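Side-chain contacts in L0028 (Mitochondria associated protein) (Escherichia coli, PDB 3GCG), which probably acts as a bacterial effector injected into host cells, where it activates a Rho-family GTPase by promoting nucleotide exchange: residues 22-27 with 144-149; 56-61 with 134-139; 82-85 with 90-93. All coordinates share one frame; numbering follows the deposited sequence.

Contact 1 (22-27 with 144-149); sequences KLTNQL and ERNFSG
Thr24 and Asn146 approach from opposite directions, and the forked end of the threonine is set against the amide of the asparagine. Each branch of the fork meets a different end of that amide: OG1 of Thr24 lies 3.2 Å from ND2 of Asn146, while the methyl CG2 of Thr24 lies 3.2 Å from OD1 of Asn146. The first torsion of the threonine sorts the branches, with OG1 beside the backbone N and CG2 anti to it (chi1 of OG1 -64°). Asn146 ND2 donates to Thr24 OG1, but the bond is weak because its N-H is poorly aimed, at 126°. Both groups have another partner on their own helix: Thr24 OG1 is bonded to the carbonyl of His20, one turn back, and Asn146 ND2 to that of Ile142. Threonine suits helix 20-32 here because its hydroxyl can bond to the helix backbone while its methyl offers an apolar surface, and the Thr24 side chain also touches Ile142. Asparagine suits its place because its amide can give N-H to both Ile142 O and Thr24 OG1.

In the turn that follows, Ser148 OG reaches back to Glu144 O over 3.0 Å. The buried ring of Phe147 stacks with Phe44 and Phe143 and touches Glu47. Leu27, on the other segment, packs on Trp43; Trp43 and Glu47 are the two ends of the WxxxE motif that marks this effector family.

Chemically, the Thr24 hydroxyl serves His20 O and also takes the weak N-H of Asn146, so the link between helices 20-32 and 124-146 is secondary to each residue's bond within its own helix.

Contact 2 (56-61 with 134-139); sequences VNRTLD and MIEQVS
Arg58 and Glu136 form a long salt bridge at the surface, reaching across from helix 41-67 to helix 124-146 where the two backbones stand well apart. The nearest CA atoms, those of Arg58 and Glu136, are 11.9 Å from each other, so only long side chains can cover the distance. The two chains slide past one another in opposite directions, and their charged groups meet almost parallel, the guanidinium and carboxylate planes being 15° apart. Glu136 OE2 sits over one face of the guanidinium, offset toward its rim and 3.9 Å from Arg58 NH1. No N-H points at this oxygen, which makes the attraction one of charge alone.

Both side chains start out with CG anti to the backbone N. Glu136 then bends at its second torsion (chi2 69°), and Arg58 bends twice further out, which brings the carboxylate over a face of the guanidinium instead of to its N-H edge. Each charge has a stronger partner elsewhere: Glu136 OE2 forms a salt bridge with Arg54, one turn earlier on helix 41-67, and Arg58 NH2 pairs with an acidic side chain of the bound protein chain. Arginine fits this place because its flat, extended charge can serve both proteins, NH1 facing Glu136.

Apolar side chains on other faces pack into the body of the protein. Helix 41-67 packs with helices 73-87 and 152-166, and helix 124-146 with 99-105 and 108-118, consistent with the two-bundle, V-shaped fold of SopE-like exchange factors, the salt bridge spanning the cleft.

Contact 3 (82-85 with 90-93); sequences AVEN and PLDM
With CG anti to the backbone N (chi1 -166°) and the next torsion also extended (chi2 162°), Glu84 stretches from helix 73-87 to the loop that returns past it. Its OE2 takes the backbone N-H of Leu91 at 2.7 Å, a nearly straight bond (167°) that meets the oxygen on its anti side. The same OE2 lies 3.4 Å from Pro90 CA. Pro90 has no N-H, and the reach of Glu84 puts OE2, a strong acceptor, at the next amide, that of Leu91.

Leu91 points toward the helix and supplies the apolar half of the contact. Its CD1 rests 3.6 Å from Val83 CG1, the two side chains crossing at about a right angle. Replacing Glu84 by an alanine would remove the carboxylate, and the Leu91 amide would probably lose its acceptor, leaving the loop less firmly tied to the helix.

The loop is probably the catalytic loop of SopE-like exchange factors; Asp92 OD1 bonds to an aromatic side chain of the bound protein. Farther in, Leu91 touches Phe80 and Ile52 and Ser53 of helix 41-67, while Val83 meets Val56 of helix 41-67 and Thr159 of helix 152-166, which places the leucine in the seam between helices 41-67 and 73-87.

How the contacts relate
Contacts 2 and 3 lie within the long loop that contact 1 closes, and contact 3 is nested inside contact 2. Helix 124-146 serves both contact 1 and contact 2, which touch where Leu23 CD1 packs on Val138 CG1. Contacts 2 and 3 meet through Asn57 ND2, probably hydrogen-bonded to Met93 O, and through Val56 against Val83. Contact 2 is a surface contact held by charge alone and facing the bound protein; contacts 1 and 3 are partly buried. Of these, contact 1 relies on a weak polar link between helices far apart in sequence, whereas contact 3 combines a short, nearly straight side-chain-to-backbone bond with apolar packing between a helix and its own following loop.

Contact 1 (22-27 with 144-149)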
ATOM      1  N   LYS B  22      24.461   7.177  -2.539  1.00 26.66           N
ATOM      2  CA  LYS B  22      24.601   6.421  -1.295  1.00 28.53           C
ATOM      3  C   LYS B  22      23.282   5.762  -0.954  1.00 26.60           C
ATOM      4  O   LYS B  22      23.250   4.641  -0.459  1.00 26.78           O
ATOM      5  CB  LYS B  22      25.029   7.323  -0.127  1.00 31.98           C
ATOM      6  CG  LYS B  22      26.518   7.654  -0.121  1.00 39.16           C
ATOM      7  CD  LYS B  22      26.939   8.443   1.114  1.00 41.97           C
ATOM      8  CE  LYS B  22      28.460   8.589   1.148  1.00 45.04           C
ATOM      9  NZ  LYS B  22      28.958   9.328   2.343  1.00 48.70           N
ATOM     10  N   LEU B  23      22.188   6.469  -1.211  1.00 27.03           N
ATOM     11  CA  LEU B  23      20.870   5.914  -0.933  1.00 27.38           C
ATOM     12  C   LEU B  23      20.672   4.655  -1.756  1.00 26.81           C
ATOM     13  O   LEU B  23      20.291   3.614  -1.224  1.00 26.89           O
ATOM     14  CB  LEU B  23      19.776   6.931  -1.267  1.00 26.20           C
ATOM     15  CG  LEU B  23      19.481   7.934  -0.147  1.00 24.98           C
ATOM     16  CD1 LEU B  23      18.568   9.035  -0.643  1.00 20.12           C
ATOM     17  CD2 LEU B  23      18.851   7.189   1.031  1.00 23.48           C
ATOM     18  N   THR B  24      20.951   4.758  -3.054  1.00 26.23           N
ATOM     19  CA  THR B  24      20.790   3.630  -3.966  1.00 25.36           C
ATOM     20  C   THR B  24      21.592   2.431  -3.493  1.00 26.17           C
ATOM     21  O   THR B  24      21.115   1.297  -3.549  1.00 25.50           O
ATOM     22  CB  THR B  24      21.238   3.990  -5.407  1.00 24.32           C
ATOM     23  OG1 THR B  24      20.388   5.009  -5.937  1.00 21.53           O
ATOM     24  CG2 THR B  24      21.164   2.768  -6.306  1.00 25.25           C
ATOM     25  N   ASN B  25      22.814   2.674  -3.028  1.00 26.50           N
ATOM     26  CA  ASN B  25      23.648   1.580  -2.548  1.00 29.08           C
ATOM     27  C   ASN B  25      23.032   0.935  -1.324  1.00 25.40           C
ATOM     28  O   ASN B  25      23.128  -0.275  -1.135  1.00 25.26           O
ATOM     29  CB  ASN B  25      25.063   2.071  -2.232  1.00 33.34           C
ATOM     30  CG  ASN B  25      25.926   2.172  -3.471  1.00 38.84           C
ATOM     31  OD1 ASN B  25      25.482   2.663  -4.511  1.00 42.79           O
ATOM     32  ND2 ASN B  25      27.166   1.708  -3.371  1.00 42.09           N
ATOM     33  N   GLN B  26      22.392   1.747  -0.494  1.00 24.81           N
ATOM     34  CA  GLN B  26      21.746   1.234   0.708  1.00 23.07           C
ATOM     35  C   GLN B  26      20.450   0.508   0.330  1.00 21.19           C
ATOM     36  O   GLN B  26      20.060  -0.461   0.971  1.00 19.12           O
ATOM     37  CB  GLN B  26      21.476   2.382   1.687  1.00 23.88           C
ATOM     38  CG  GLN B  26      22.747   2.916   2.351  1.00 24.83           C
ATOM     39  CD  GLN B  26      22.478   4.035   3.351  1.00 25.68           C
ATOM     40  OE1 GLN B  26      21.384   4.141   3.905  1.00 24.07           O
ATOM     41  NE2 GLN B  26      23.487   4.861   3.599  1.00 23.25           N
ATOM     42  N   LEU B  27      19.793   0.978  -0.725  1.00 20.79           N
ATOM     43  CA  LEU B  27      18.565   0.340  -1.190  1.00 22.01           C
ATOM     44  C   LEU B  27      18.949  -1.017  -1.800  1.00 21.09           C
ATOM     45  O   LEU B  27      18.318  -2.034  -1.528  1.00 18.95           O
ATOM     46  CB  LEU B  27      17.894   1.209  -2.252  1.00 21.35           C
ATOM     47  CG  LEU B  27      16.465   0.900  -2.720  1.00 24.17           C
ATOM     48  CD1 LEU B  27      16.355   1.315  -4.174  1.00 22.02           C
ATOM     49  CD2 LEU B  27      16.113  -0.569  -2.576  1.00 22.21           C
ATOM     50  N   GLU B 144      14.939   7.830 -11.597  1.00 27.94           N
ATOM     51  CA  GLU B 144      15.509   8.376 -12.826  1.00 30.70           C
ATOM     52  C   GLU B 144      17.015   8.200 -12.999  1.00 32.16           C
ATOM     53  O   GLU B 144      17.519   8.276 -14.112  1.00 33.39           O
ATOM     54  CB  GLU B 144      15.142   9.856 -12.956  1.00 28.07           C
ATOM     55  CG  GLU B 144      13.644  10.094 -12.927  1.00 27.25           C
ATOM     56  CD  GLU B 144      13.269  11.535 -13.178  1.00 27.59           C
ATOM     57  OE1 GLU B 144      13.958  12.436 -12.652  1.00 29.84           O
ATOM     58  OE2 GLU B 144      12.273  11.767 -13.893  1.00 27.53           O
ATOM     59  N   ARG B 145      17.737   7.958 -11.914  1.00 34.58           N
ATOM     60  CA  ARG B 145      19.177   7.778 -12.024  1.00 37.24           C
ATOM     61  C   ARG B 145      19.560   6.318 -12.233  1.00 37.45           C
ATOM     62  O   ARG B 145      20.641   6.017 -12.744  1.00 38.34           O
ATOM     63  CB  ARG B 145      19.871   8.320 -10.779  1.00 38.57           C
ATOM     64  CG  ARG B 145      19.530   9.767 -10.506  1.00 42.78           C
ATOM     65  CD  ARG B 145      20.527  10.401  -9.567  1.00 45.90           C
ATOM     66  NE  ARG B 145      20.280  11.828  -9.412  1.00 50.14           N
ATOM     67  CZ  ARG B 145      21.108  12.664  -8.799  1.00 52.88           C
ATOM     68  NH1 ARG B 145      22.247  12.213  -8.282  1.00 53.34           N
ATOM     69  NH2 ARG B 145      20.798  13.952  -8.704  1.00 53.66           N
ATOM     70  N   ASN B 146      18.662   5.413 -11.866  1.00 35.81           N
ATOM     71  CA  ASN B 146      18.936   3.993 -11.995  1.00 35.61           C
ATOM     72  C   ASN B 146      17.999   3.269 -12.960  1.00 36.69           C
ATOM     73  O   ASN B 146      18.260   2.131 -13.336  1.00 37.17           O
ATOM     74  CB  ASN B 146      18.865   3.352 -10.606  1.00 34.46           C
ATOM     75  CG  ASN B 146      19.880   3.949  -9.637  1.00 34.80           C
ATOM     76  OD1 ASN B 146      20.980   3.425  -9.470  1.00 36.43           O
ATOM     77  ND2 ASN B 146      19.518   5.058  -9.009  1.00 34.94           N
ATOM     78  N   PHE B 147      16.915   3.927 -13.362  1.00 37.79           N
ATOM     79  CA  PHE B 147      15.943   3.316 -14.275  1.00 40.81           C
ATOM     80  C   PHE B 147      15.675   4.190 -15.495  1.00 43.08           C
ATOM     81  O   PHE B 147      14.519   4.461 -15.815  1.00 43.86           O
ATOM     82  CB  PHE B 147      14.593   3.100 -13.575  1.00 38.05           C
ATOM     83  CG  PHE B 147      14.645   2.198 -12.373  1.00 35.80           C
ATOM     84  CD1 PHE B 147      15.364   2.557 -11.239  1.00 34.09           C
ATOM     85  CD2 PHE B 147      13.921   1.012 -12.358  1.00 33.43           C
ATOM     86  CE1 PHE B 147      15.363   1.744 -10.112  1.00 35.15           C
ATOM     87  CE2 PHE B 147      13.914   0.194 -11.236  1.00 34.38           C
ATOM     88  CZ  PHE B 147      14.632   0.561 -10.110  1.00 34.10           C
ATOM     89  N   SER B 148      16.714   4.636 -16.185  1.00 47.12           N
ATOM     90  CA  SER B 148      16.476   5.491 -17.339  1.00 51.29           C
ATOM     91  C   SER B 148      15.897   4.790 -18.553  1.00 53.39           C
ATOM     92  O   SER B 148      16.497   4.780 -19.621  1.00 55.34           O
ATOM     93  CB  SER B 148      17.743   6.244 -17.735  1.00 51.09           C
ATOM     94  OG  SER B 148      17.901   7.403 -16.936  1.00 51.68           O
ATOM     95  N   GLY B 149      14.726   4.191 -18.372  1.00 56.14           N
ATOM     96  CA  GLY B 149      14.052   3.545 -19.477  1.00 55.92           C
ATOM     97  C   GLY B 149      13.216   4.665 -20.064  1.00 56.33           C
ATOM     98  O   GLY B 149      12.860   4.650 -21.240  1.00 59.36           O
TER

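Contact 2 (56-61 with 134-139)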
ATOM      1  N   VAL B  56       1.739   6.296 -13.918  1.00 15.39           N
ATOM      2  CA  VAL B  56       0.622   6.346 -14.849  1.00 15.09           C
ATOM      3  C   VAL B  56      -0.695   6.503 -14.098  1.00 15.55           C
ATOM      4  O   VAL B  56      -1.509   7.349 -14.446  1.00 18.33           O
ATOM      5  CB  VAL B  56       0.547   5.075 -15.719  1.00 12.96           C
ATOM      6  CG1 VAL B  56      -0.737   5.078 -16.518  1.00 13.47           C
ATOM      7  CG2 VAL B  56       1.743   5.003 -16.656  1.00 12.43           C
ATOM      8  N   ASN B  57      -0.907   5.684 -13.073  1.00 16.11           N
ATOM      9  CA  ASN B  57      -2.137   5.766 -12.291  1.00 16.85           C
ATOM     10  C   ASN B  57      -2.296   7.119 -11.610  1.00 16.38           C
ATOM     11  O   ASN B  57      -3.403   7.613 -11.445  1.00 17.03           O
ATOM     12  CB  ASN B  57      -2.181   4.659 -11.237  1.00 14.54           C
ATOM     13  CG  ASN B  57      -2.827   3.403 -11.757  1.00 14.63           C
ATOM     14  OD1 ASN B  57      -3.890   3.455 -12.360  1.00 16.63           O
ATOM     15  ND2 ASN B  57      -2.192   2.261 -11.522  1.00 19.41           N
ATOM     16  N   ARG B  58      -1.173   7.701 -11.220  1.00 19.07           N
ATOM     17  CA  ARG B  58      -1.139   8.999 -10.563  1.00 21.57           C
ATOM     18  C   ARG B  58      -1.616  10.066 -11.543  1.00 22.20           C
ATOM     19  O   ARG B  58      -2.346  10.990 -11.174  1.00 20.94           O
ATOM     20  CB  ARG B  58       0.296   9.307 -10.142  1.00 23.87           C
ATOM     21  CG  ARG B  58       0.426  10.187  -8.934  1.00 30.83           C
ATOM     22  CD  ARG B  58       1.381   9.539  -7.939  1.00 36.90           C
ATOM     23  NE  ARG B  58       0.943   9.771  -6.570  1.00 42.94           N
ATOM     24  CZ  ARG B  58       1.219  10.862  -5.868  1.00 43.56           C
ATOM     25  NH1 ARG B  58       1.951  11.837  -6.390  1.00 45.97           N
ATOM     26  NH2 ARG B  58       0.728  10.992  -4.651  1.00 44.56           N
ATOM     27  N   THR B  59      -1.184   9.940 -12.795  1.00 21.02           N
ATOM     28  CA  THR B  59      -1.564  10.896 -13.825  1.00 22.10           C
ATOM     29  C   THR B  59      -3.061  10.765 -14.102  1.00 22.97           C
ATOM     30  O   THR B  59      -3.751  11.758 -14.341  1.00 24.26           O
ATOM     31  CB  THR B  59      -0.765  10.654 -15.127  1.00 20.18           C
ATOM     32  OG1 THR B  59       0.639  10.713 -14.844  1.00 18.05           O
ATOM     33  CG2 THR B  59      -1.102  11.708 -16.164  1.00 19.51           C
ATOM     34  N   LEU B  60      -3.558   9.533 -14.070  1.00 20.86           N
ATOM     35  CA  LEU B  60      -4.976   9.305 -14.298  1.00 21.52           C
ATOM     36  C   LEU B  60      -5.782   9.908 -13.154  1.00 21.63           C
ATOM     37  O   LEU B  60      -6.820  10.525 -13.384  1.00 20.54           O
ATOM     38  CB  LEU B  60      -5.265   7.805 -14.418  1.00 19.39           C
ATOM     39  CG  LEU B  60      -4.935   7.212 -15.789  1.00 19.93           C
ATOM     40  CD1 LEU B  60      -5.009   5.695 -15.750  1.00 18.46           C
ATOM     41  CD2 LEU B  60      -5.913   7.776 -16.804  1.00 18.17           C
ATOM     42  N   ASP B  61      -5.299   9.724 -11.924  1.00 21.79           N
ATOM     43  CA  ASP B  61      -5.975  10.265 -10.750  1.00 23.00           C
ATOM     44  C   ASP B  61      -6.079  11.787 -10.860  1.00 23.56           C
ATOM     45  O   ASP B  61      -7.135  12.366 -10.607  1.00 19.40           O
ATOM     46  CB  ASP B  61      -5.215   9.926  -9.455  1.00 23.60           C
ATOM     47  CG  ASP B  61      -5.380   8.466  -9.021  1.00 23.74           C
ATOM     48  OD1 ASP B  61      -6.456   7.872  -9.238  1.00 25.00           O
ATOM     49  OD2 ASP B  61      -4.429   7.920  -8.431  1.00 23.53           O
ATOM     50  N   MET B 134       8.956  14.462   0.925  1.00 21.50           N
ATOM     51  CA  MET B 134      10.353  14.213   0.599  1.00 21.19           C
ATOM     52  C   MET B 134      10.514  12.812   0.018  1.00 20.01           C
ATOM     53  O   MET B 134      11.374  12.588  -0.822  1.00 19.39           O
ATOM     54  CB  MET B 134      11.231  14.394   1.842  1.00 21.59           C
ATOM     55  CG  MET B 134      11.507  15.862   2.178  1.00 22.07           C
ATOM     56  SD  MET B 134      12.354  16.127   3.763  1.00 24.13           S
ATOM     57  CE  MET B 134      14.073  15.643   3.340  1.00 20.02           C
ATOM     58  N   ILE B 135       9.683  11.872   0.459  1.00 20.73           N
ATOM     59  CA  ILE B 135       9.752  10.509  -0.067  1.00 20.76           C
ATOM     60  C   ILE B 135       9.384  10.519  -1.551  1.00 20.99           C
ATOM     61  O   ILE B 135      10.001   9.819  -2.358  1.00 22.50           O
ATOM     62  CB  ILE B 135       8.797   9.534   0.696  1.00 17.87           C
ATOM     63  CG1 ILE B 135       9.416   9.144   2.036  1.00 15.50           C
ATOM     64  CG2 ILE B 135       8.528   8.286  -0.141  1.00 14.01           C
ATOM     65  CD1 ILE B 135       8.574   8.180   2.838  1.00 15.78           C
ATOM     66  N   GLU B 136       8.383  11.311  -1.912  1.00 19.79           N
ATOM     67  CA  GLU B 136       7.978  11.389  -3.309  1.00 21.91           C
ATOM     68  C   GLU B 136       9.131  11.952  -4.149  1.00 23.40           C
ATOM     69  O   GLU B 136       9.520  11.368  -5.161  1.00 22.71           O
ATOM     70  CB  GLU B 136       6.743  12.283  -3.456  1.00 22.58           C
ATOM     71  CG  GLU B 136       6.279  12.461  -4.895  1.00 27.67           C
ATOM     72  CD  GLU B 136       5.701  11.188  -5.509  1.00 29.87           C
ATOM     73  OE1 GLU B 136       5.783  11.041  -6.749  1.00 29.97           O
ATOM     74  OE2 GLU B 136       5.152  10.346  -4.760  1.00 31.78           O
ATOM     75  N   GLN B 137       9.684  13.080  -3.709  1.00 23.86           N
ATOM     76  CA  GLN B 137      10.782  13.735  -4.416  1.00 25.72           C
ATOM     77  C   GLN B 137      12.042  12.900  -4.591  1.00 23.47           C
ATOM     78  O   GLN B 137      12.588  12.824  -5.687  1.00 23.92           O
ATOM     79  CB  GLN B 137      11.175  15.037  -3.713  1.00 29.95           C
ATOM     80  CG  GLN B 137      10.061  16.059  -3.590  1.00 38.76           C
ATOM     81  CD  GLN B 137      10.567  17.431  -3.164  1.00 42.72           C
ATOM     82  OE1 GLN B 137      11.397  17.550  -2.260  1.00 45.21           O
ATOM     83  NE2 GLN B 137      10.056  18.477  -3.812  1.00 45.71           N
ATOM     84  N   VAL B 138      12.508  12.286  -3.510  1.00 21.83           N
ATOM     85  CA  VAL B 138      13.733  11.490  -3.550  1.00 21.38           C
ATOM     86  C   VAL B 138      13.632  10.154  -4.301  1.00 20.20           C
ATOM     87  O   VAL B 138      14.590   9.730  -4.955  1.00 16.39           O
ATOM     88  CB  VAL B 138      14.266  11.252  -2.116  1.00 20.48           C
ATOM     89  CG1 VAL B 138      15.616  10.574  -2.161  1.00 20.85           C
ATOM     90  CG2 VAL B 138      14.387  12.582  -1.390  1.00 21.47           C
ATOM     91  N   SER B 139      12.489   9.482  -4.217  1.00 20.39           N
ATOM     92  CA  SER B 139      12.358   8.217  -4.936  1.00 23.82           C
ATOM     93  C   SER B 139      12.309   8.497  -6.434  1.00 23.17           C
ATOM     94  O   SER B 139      12.843   7.734  -7.230  1.00 22.00           O
ATOM     95  CB  SER B 139      11.106   7.441  -4.497  1.00 23.19           C
ATOM     96  OG  SER B 139       9.932   8.180  -4.737  1.00 26.28           O
TER

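Contact 3 (82-85 with 90-93)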
ATOM      1  N   ALA B  82      -1.581   1.574 -24.243  1.00 27.29           N
ATOM      2  CA  ALA B  82      -1.040   2.636 -25.081  1.00 25.57           C
ATOM      3  C   ALA B  82       0.277   3.121 -24.490  1.00 25.25           C
ATOM      4  O   ALA B  82       1.272   3.267 -25.200  1.00 26.45           O
ATOM      5  CB  ALA B  82      -2.032   3.786 -25.180  1.00 24.53           C
ATOM      6  N   VAL B  83       0.293   3.360 -23.185  1.00 25.38           N
ATOM      7  CA  VAL B  83       1.519   3.811 -22.538  1.00 26.00           C
ATOM      8  C   VAL B  83       2.527   2.682 -22.578  1.00 27.01           C
ATOM      9  O   VAL B  83       3.730   2.913 -22.670  1.00 26.86           O
ATOM     10  CB  VAL B  83       1.282   4.195 -21.076  1.00 24.47           C
ATOM     11  CG1 VAL B  83       2.615   4.412 -20.377  1.00 22.77           C
ATOM     12  CG2 VAL B  83       0.445   5.458 -21.011  1.00 26.19           C
ATOM     13  N   GLU B  84       2.012   1.460 -22.513  1.00 28.61           N
ATOM     14  CA  GLU B  84       2.832   0.258 -22.536  1.00 31.47           C
ATOM     15  C   GLU B  84       3.563   0.159 -23.875  1.00 32.05           C
ATOM     16  O   GLU B  84       4.769  -0.087 -23.912  1.00 31.27           O
ATOM     17  CB  GLU B  84       1.933  -0.966 -22.311  1.00 33.62           C
ATOM     18  CG  GLU B  84       2.651  -2.255 -21.970  1.00 35.72           C
ATOM     19  CD  GLU B  84       1.714  -3.289 -21.352  1.00 38.12           C
ATOM     20  OE1 GLU B  84       0.673  -3.605 -21.971  1.00 41.08           O
ATOM     21  OE2 GLU B  84       2.019  -3.788 -20.248  1.00 36.19           O
ATOM     22  N   ASN B  85       2.834   0.369 -24.971  1.00 32.06           N
ATOM     23  CA  ASN B  85       3.431   0.309 -26.302  1.00 32.10           C
ATOM     24  C   ASN B  85       4.436   1.430 -26.504  1.00 31.38           C
ATOM     25  O   ASN B  85       5.531   1.204 -27.005  1.00 31.39           O
ATOM     26  CB  ASN B  85       2.365   0.423 -27.397  1.00 35.13           C
ATOM     27  CG  ASN B  85       1.347  -0.693 -27.347  1.00 37.50           C
ATOM     28  OD1 ASN B  85       1.662  -1.820 -26.972  1.00 38.83           O
ATOM     29  ND2 ASN B  85       0.114  -0.388 -27.745  1.00 38.85           N
ATOM     30  N   PRO B  90       6.503  -3.454 -19.982  1.00 32.52           N
ATOM     31  CA  PRO B  90       5.276  -4.069 -19.464  1.00 31.59           C
ATOM     32  C   PRO B  90       4.794  -3.266 -18.252  1.00 29.11           C
ATOM     33  O   PRO B  90       5.600  -2.825 -17.430  1.00 28.99           O
ATOM     34  CB  PRO B  90       5.729  -5.476 -19.088  1.00 32.29           C
ATOM     35  CG  PRO B  90       7.159  -5.251 -18.667  1.00 32.79           C
ATOM     36  CD  PRO B  90       7.669  -4.325 -19.750  1.00 31.96           C
ATOM     37  N   LEU B  91       3.484  -3.067 -18.154  1.00 26.37           N
ATOM     38  CA  LEU B  91       2.911  -2.314 -17.048  1.00 24.78           C
ATOM     39  C   LEU B  91       1.823  -3.119 -16.335  1.00 23.89           C
ATOM     40  O   LEU B  91       1.403  -4.169 -16.813  1.00 24.72           O
ATOM     41  CB  LEU B  91       2.339  -0.992 -17.572  1.00 24.41           C
ATOM     42  CG  LEU B  91       3.307  -0.111 -18.371  1.00 24.91           C
ATOM     43  CD1 LEU B  91       2.610   1.199 -18.755  1.00 23.76           C
ATOM     44  CD2 LEU B  91       4.563   0.177 -17.543  1.00 24.35           C
ATOM     45  N   ASP B  92       1.371  -2.619 -15.191  1.00 22.53           N
ATOM     46  CA  ASP B  92       0.339  -3.281 -14.399  1.00 23.03           C
ATOM     47  C   ASP B  92      -0.602  -2.188 -13.882  1.00 23.55           C
ATOM     48  O   ASP B  92      -0.217  -1.376 -13.050  1.00 23.38           O
ATOM     49  CB  ASP B  92       0.996  -4.032 -13.238  1.00 22.27           C
ATOM     50  CG  ASP B  92       0.012  -4.859 -12.432  1.00 24.14           C
ATOM     51  OD1 ASP B  92       0.435  -5.902 -11.895  1.00 25.67           O
ATOM     52  OD2 ASP B  92      -1.171  -4.471 -12.314  1.00 23.88           O
ATOM     53  N   MET B  93      -1.837  -2.165 -14.366  1.00 23.48           N
ATOM     54  CA  MET B  93      -2.743  -1.116 -13.940  1.00 25.68           C
ATOM     55  C   MET B  93      -3.077  -1.057 -12.462  1.00 23.85           C
ATOM     56  O   MET B  93      -3.796  -0.174 -12.045  1.00 23.59           O
ATOM     57  CB  MET B  93      -4.027  -1.128 -14.776  1.00 30.10           C
ATOM     58  CG  MET B  93      -4.834  -2.394 -14.761  1.00 36.20           C
ATOM     59  SD  MET B  93      -6.218  -2.194 -15.921  1.00 46.10           S
ATOM     60  CE  MET B  93      -5.389  -2.563 -17.459  1.00 42.50           C
TER